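Local coordinates for levoglucosan dehydrogenase (Pseudarthrobacter phenanthrenivorans, PDB 6A3F), which catalyses the NAD(+)-dependent oxidation of levoglucosan to 3-dehydrolevoglucosan as a homotetramer of the Gfo/Idh/MocA family, at residues Cys122-Leu126 against Gly208-His213; Asn152-Thr156 against Ser375-Ser379. All coordinates share one frame; numbering follows the deposited sequence.

How the contacts relate
From the N terminus, the chain first builds the parallel sheet of the nucleotide-binding Rossmann domain. Segment 122-126, running from the end of strand 119-122 into the following loop, is met in contact 1 by 208-213 on helix 206-221, which closes a loop of 81 residues and joins the Rossmann domain to the substrate-binding domain. Within that loop lies 152-156, after the edge strand 147-149; 375-379, between helices 355-371 and 380-399, meets it in contact 2, closing the longer loop and tying the turn after the last Rossmann strand to the C-terminal helices. The two loops therefore cross. The contacts, with centres 12 Å apart, touch where His-213 packs against Asn-152 and Tyr-153.

Contact 1: Cys122-Leu126 against Gly208-His213; sequences CEKPL and GDIATH
Lys-124 reaches across to helix 206-221, where its NZ donates a hydrogen bond to Asp-209 O, 2.7 Å away. The lysine nitrogen approaches in the carbonyl plane, on a lone pair, with a C=O...N angle of 126°. The same NZ forms a salt bridge to Asp-209 OD1 at 3.2 Å, so one residue holds it by both main chain and side chain. A water lies 2.9 Å from Lys-124 NZ and joins it to His-213 NE2, in the plane of the imidazole. Short of NZ, the lysine's aliphatic part crosses the His-213 side chain at about a right angle, CE coming within 3.4 Å of NE2. Bends at chi2 and chi3 (58° and 60°) fold the chain and bring CG and CD as well as CE against this ring. Beside it, Pro-125, which follows a cis peptide bond, packs its CD 3.5 Å from Gly-208 O, an oxygen that accepts the hydrogen bond of Thr-212 OG1.

Further out, Glu-123 OE1 takes the backbone N-H of Lys-124 on its anti lone pair, Arg-286 pairs with Asp-209 OD2, and Tyr-153 meets the His-213 ring edge-to-face. Lys-124, Asp-209 and His-213 all bind levoglucosan, and Lys-124 and Glu-123 bind NADH, consistent with the lysine nitrogen lying where the two sites meet, held by Asp-209 and the water.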
# COMPACT_ATOMS: atom_id res chain seq x y z
N CYS B 122 -7.62 -25.41 -24.23
CA CYS B 122 -7.34 -24.46 -25.24
C CYS B 122 -7.08 -23.08 -24.63
O CYS B 122 -7.80 -22.64 -23.75
CB CYS B 122 -8.50 -24.41 -26.23
SG CYS B 122 -8.21 -23.33 -27.64
N GLU B 123 -6.09 -22.40 -25.17
CA GLU B 123 -5.82 -20.99 -24.82
C GLU B 123 -7.01 -20.09 -25.15
O GLU B 123 -7.83 -20.37 -26.05
CB GLU B 123 -4.61 -20.43 -25.55
CG GLU B 123 -3.37 -20.45 -24.69
CD GLU B 123 -3.41 -19.45 -23.54
OE1 GLU B 123 -4.48 -18.92 -23.22
OE2 GLU B 123 -2.35 -19.26 -22.94
N LYS B 124 -7.06 -18.97 -24.45
CA LYS B 124 -8.04 -17.96 -24.73
C LYS B 124 -7.50 -16.92 -25.72
O LYS B 124 -6.28 -16.88 -25.96
CB LYS B 124 -8.47 -17.29 -23.42
CG LYS B 124 -7.37 -17.04 -22.39
CD LYS B 124 -6.20 -16.19 -22.83
CE LYS B 124 -6.55 -14.79 -23.26
NZ LYS B 124 -5.37 -14.05 -23.76
N PRO B 125 -8.37 -16.06 -26.31
CA PRO B 125 -9.82 -16.28 -26.40
C PRO B 125 -10.12 -17.61 -27.14
O PRO B 125 -9.25 -18.18 -27.79
CB PRO B 125 -10.30 -15.05 -27.15
CG PRO B 125 -9.14 -14.70 -28.07
CD PRO B 125 -7.92 -15.03 -27.25
N LEU B 126 -11.33 -18.11 -27.05
CA LEU B 126 -11.51 -19.46 -27.53
C LEU B 126 -11.18 -19.49 -29.04
O LEU B 126 -10.50 -20.36 -29.53
CB LEU B 126 -12.94 -19.90 -27.25
CG LEU B 126 -13.17 -21.39 -27.52
CD1 LEU B 126 -12.37 -22.25 -26.56
CD2 LEU B 126 -14.66 -21.74 -27.43
N GLY B 208 -9.93 -9.15 -26.79
CA GLY B 208 -9.78 -10.59 -26.77
C GLY B 208 -8.63 -11.08 -25.89
O GLY B 208 -8.65 -12.21 -25.39
N ASP B 209 -7.55 -10.31 -25.86
CA ASP B 209 -6.33 -10.74 -25.21
C ASP B 209 -6.41 -10.62 -23.67
O ASP B 209 -5.98 -11.55 -22.95
CB ASP B 209 -5.14 -9.93 -25.72
CG ASP B 209 -3.80 -10.49 -25.29
OD1 ASP B 209 -3.72 -11.71 -25.09
OD2 ASP B 209 -2.83 -9.71 -25.20
N ILE B 210 -6.94 -9.50 -23.19
CA ILE B 210 -6.87 -9.25 -21.73
C ILE B 210 -8.25 -8.94 -21.15
O ILE B 210 -8.54 -9.37 -20.03
CB ILE B 210 -5.81 -8.20 -21.36
CG1 ILE B 210 -5.94 -6.90 -22.15
CG2 ILE B 210 -4.42 -8.83 -21.45
CD1 ILE B 210 -5.00 -5.78 -21.71
N ALA B 211 -9.14 -8.29 -21.86
CA ALA B 211 -10.46 -8.10 -21.23
C ALA B 211 -11.17 -9.43 -21.00
O ALA B 211 -11.95 -9.53 -20.05
CB ALA B 211 -11.29 -7.16 -22.05
N THR B 212 -10.95 -10.45 -21.85
CA THR B 212 -11.63 -11.74 -21.67
C THR B 212 -11.28 -12.34 -20.30
O THR B 212 -12.13 -13.02 -19.71
CB THR B 212 -11.29 -12.70 -22.81
OG1 THR B 212 -9.87 -12.75 -22.87
CG2 THR B 212 -11.85 -12.25 -24.16
N HIS B 213 -10.05 -12.13 -19.80
CA HIS B 213 -9.69 -12.63 -18.45
C HIS B 213 -10.61 -12.00 -17.39
O HIS B 213 -11.10 -12.66 -16.44
CB HIS B 213 -8.21 -12.34 -18.15
CG HIS B 213 -7.24 -13.20 -18.87
ND1 HIS B 213 -7.24 -14.54 -18.72
CD2 HIS B 213 -6.19 -12.89 -19.69
CE1 HIS B 213 -6.24 -15.04 -19.45
NE2 HIS B 213 -5.58 -14.05 -20.06
O HOH W 1 -3.35 -14.46 -21.68

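Contact 2: Asn152-Thr156 against Ser375-Ser379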
# COMPACT_ATOMS: atom_id res chain seq x y z
N ASN B 152 -6.83 -18.90 -16.65
CA ASN B 152 -6.08 -19.46 -15.54
C ASN B 152 -6.15 -18.53 -14.31
O ASN B 152 -6.00 -19.02 -13.17
CB ASN B 152 -4.65 -19.74 -15.95
CG ASN B 152 -3.92 -18.48 -16.32
OD1 ASN B 152 -4.28 -17.89 -17.34
ND2 ASN B 152 -3.01 -18.02 -15.46
N TYR B 153 -6.36 -17.22 -14.53
CA TYR B 153 -6.28 -16.28 -13.44
C TYR B 153 -7.44 -16.46 -12.48
O TYR B 153 -7.31 -16.07 -11.31
CB TYR B 153 -6.22 -14.84 -13.93
CG TYR B 153 -4.94 -14.47 -14.62
CD1 TYR B 153 -3.73 -14.46 -13.94
CD2 TYR B 153 -4.94 -14.18 -15.98
CE1 TYR B 153 -2.56 -14.10 -14.59
CE2 TYR B 153 -3.77 -13.85 -16.64
CZ TYR B 153 -2.58 -13.77 -15.93
OH TYR B 153 -1.41 -13.41 -16.54
N ARG B 154 -8.54 -17.09 -12.89
CA ARG B 154 -9.61 -17.31 -11.91
C ARG B 154 -9.21 -18.37 -10.86
O ARG B 154 -9.92 -18.48 -9.85
CB ARG B 154 -10.93 -17.64 -12.60
CG ARG B 154 -11.02 -19.07 -13.12
CD ARG B 154 -12.39 -19.73 -13.01
NE ARG B 154 -13.38 -19.23 -13.98
CZ ARG B 154 -14.57 -19.79 -14.21
NH1 ARG B 154 -14.91 -20.88 -13.55
NH2 ARG B 154 -15.42 -19.25 -15.05
N ARG B 155 -8.13 -19.14 -11.09
CA ARG B 155 -7.66 -20.12 -10.17
C ARG B 155 -6.50 -19.55 -9.32
O ARG B 155 -5.82 -20.30 -8.64
CB ARG B 155 -7.27 -21.42 -10.89
CG ARG B 155 -8.50 -22.28 -11.19
CD ARG B 155 -8.26 -23.48 -12.08
NE ARG B 155 -9.38 -24.41 -11.96
CZ ARG B 155 -10.55 -24.35 -12.59
NH1 ARG B 155 -10.81 -23.39 -13.45
NH2 ARG B 155 -11.45 -25.30 -12.34
N THR B 156 -6.26 -18.24 -9.36
CA THR B 156 -5.50 -17.59 -8.29
C THR B 156 -6.25 -17.84 -6.97
O THR B 156 -7.44 -17.55 -6.89
CB THR B 156 -5.36 -16.08 -8.51
OG1 THR B 156 -4.86 -15.73 -9.81
CG2 THR B 156 -4.46 -15.43 -7.47
N SER B 375 -17.02 -32.81 -15.81
CA SER B 375 -16.69 -31.62 -16.55
C SER B 375 -15.96 -30.58 -15.67
O SER B 375 -15.92 -30.71 -14.46
CB SER B 375 -17.91 -31.06 -17.14
OG SER B 375 -18.74 -30.62 -16.11
N VAL B 376 -15.42 -29.56 -16.32
CA VAL B 376 -14.66 -28.55 -15.65
C VAL B 376 -15.18 -27.17 -16.06
O VAL B 376 -15.83 -26.97 -17.14
CB VAL B 376 -13.17 -28.72 -15.93
CG1 VAL B 376 -12.77 -28.26 -17.32
CG2 VAL B 376 -12.33 -28.08 -14.86
N SER B 377 -14.93 -26.21 -15.17
CA SER B 377 -15.23 -24.82 -15.42
C SER B 377 -13.94 -23.99 -15.33
O SER B 377 -13.13 -24.25 -14.41
CB SER B 377 -16.24 -24.34 -14.41
OG SER B 377 -16.70 -23.06 -14.78
N PRO B 378 -13.68 -23.05 -16.25
CA PRO B 378 -14.48 -22.77 -17.47
C PRO B 378 -14.24 -23.73 -18.64
O PRO B 378 -13.08 -24.07 -18.99
CB PRO B 378 -14.04 -21.35 -17.82
CG PRO B 378 -12.56 -21.34 -17.42
CD PRO B 378 -12.42 -22.31 -16.27
N SER B 379 -15.36 -24.13 -19.26
CA SER B 379 -15.35 -25.04 -20.41
C SER B 379 -15.41 -24.25 -21.72
O SER B 379 -15.38 -23.02 -21.76
CB SER B 379 -16.51 -26.00 -20.31
OG SER B 379 -17.71 -25.35 -20.71
O HOH W 2 -18.08 -20.11 -15.30
O HOH W 3 -14.51 -26.69 -12.44
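Arg-155 donates two hydrogen bonds, end-on, to the backbone oxygen of Ser-377: NH1 lies 2.7 Å and NH2 2.9 Å from O, which sits near the guanidinium plane. NH1 arrives on a lone pair of the carbonyl, whereas NH2 lies nearly in line with C=O, at 170°. The arginine is extended from CG to NE, which carries its end to the carbonyl, and a salt bridge from NE to Asp-365 of helix 355-371 gives the guanidinium a further tie. On this compact side Pro-378 CD comes within 3.4 Å of Arg-155 NH1, at the guanidinium edge.

Pro-378 also serves the neighbouring arginine. Its CD lies over one face of the Arg-154 guanidinium, toward the rim, and its CB is 3.7 Å from NH2. The Arg-154 chain, bent at chi2 and chi3, ends over the proline, and NH2 is salt-bridged to Asp-216 of helix 206-221. Arg-154 lies in a 3-10 turn after edge strand 147-149 of the Rossmann sheet, and Arg-155 comes next; through them the turn carrying Asn-152, which binds NADH, and Tyr-153, which binds levoglucosan, is tied to the cis-proline segment leading into helix 380-399, where Ser-379 is the N-cap and its OG bonds to Ala-381 N.

Around the Ser-377 hydroxyl and N-H the contact is looser and hydrated. Arg-154 NH1 donates to Ser-377 OG at 3.1 Å, with the hydroxyl oxygen 27° out of the guanidinium plane, and one water bridges that OG to Arg-154 NH2. A second water accepts from Ser-377 N at 2.8 Å and, only weakly, from Arg-155 NH2.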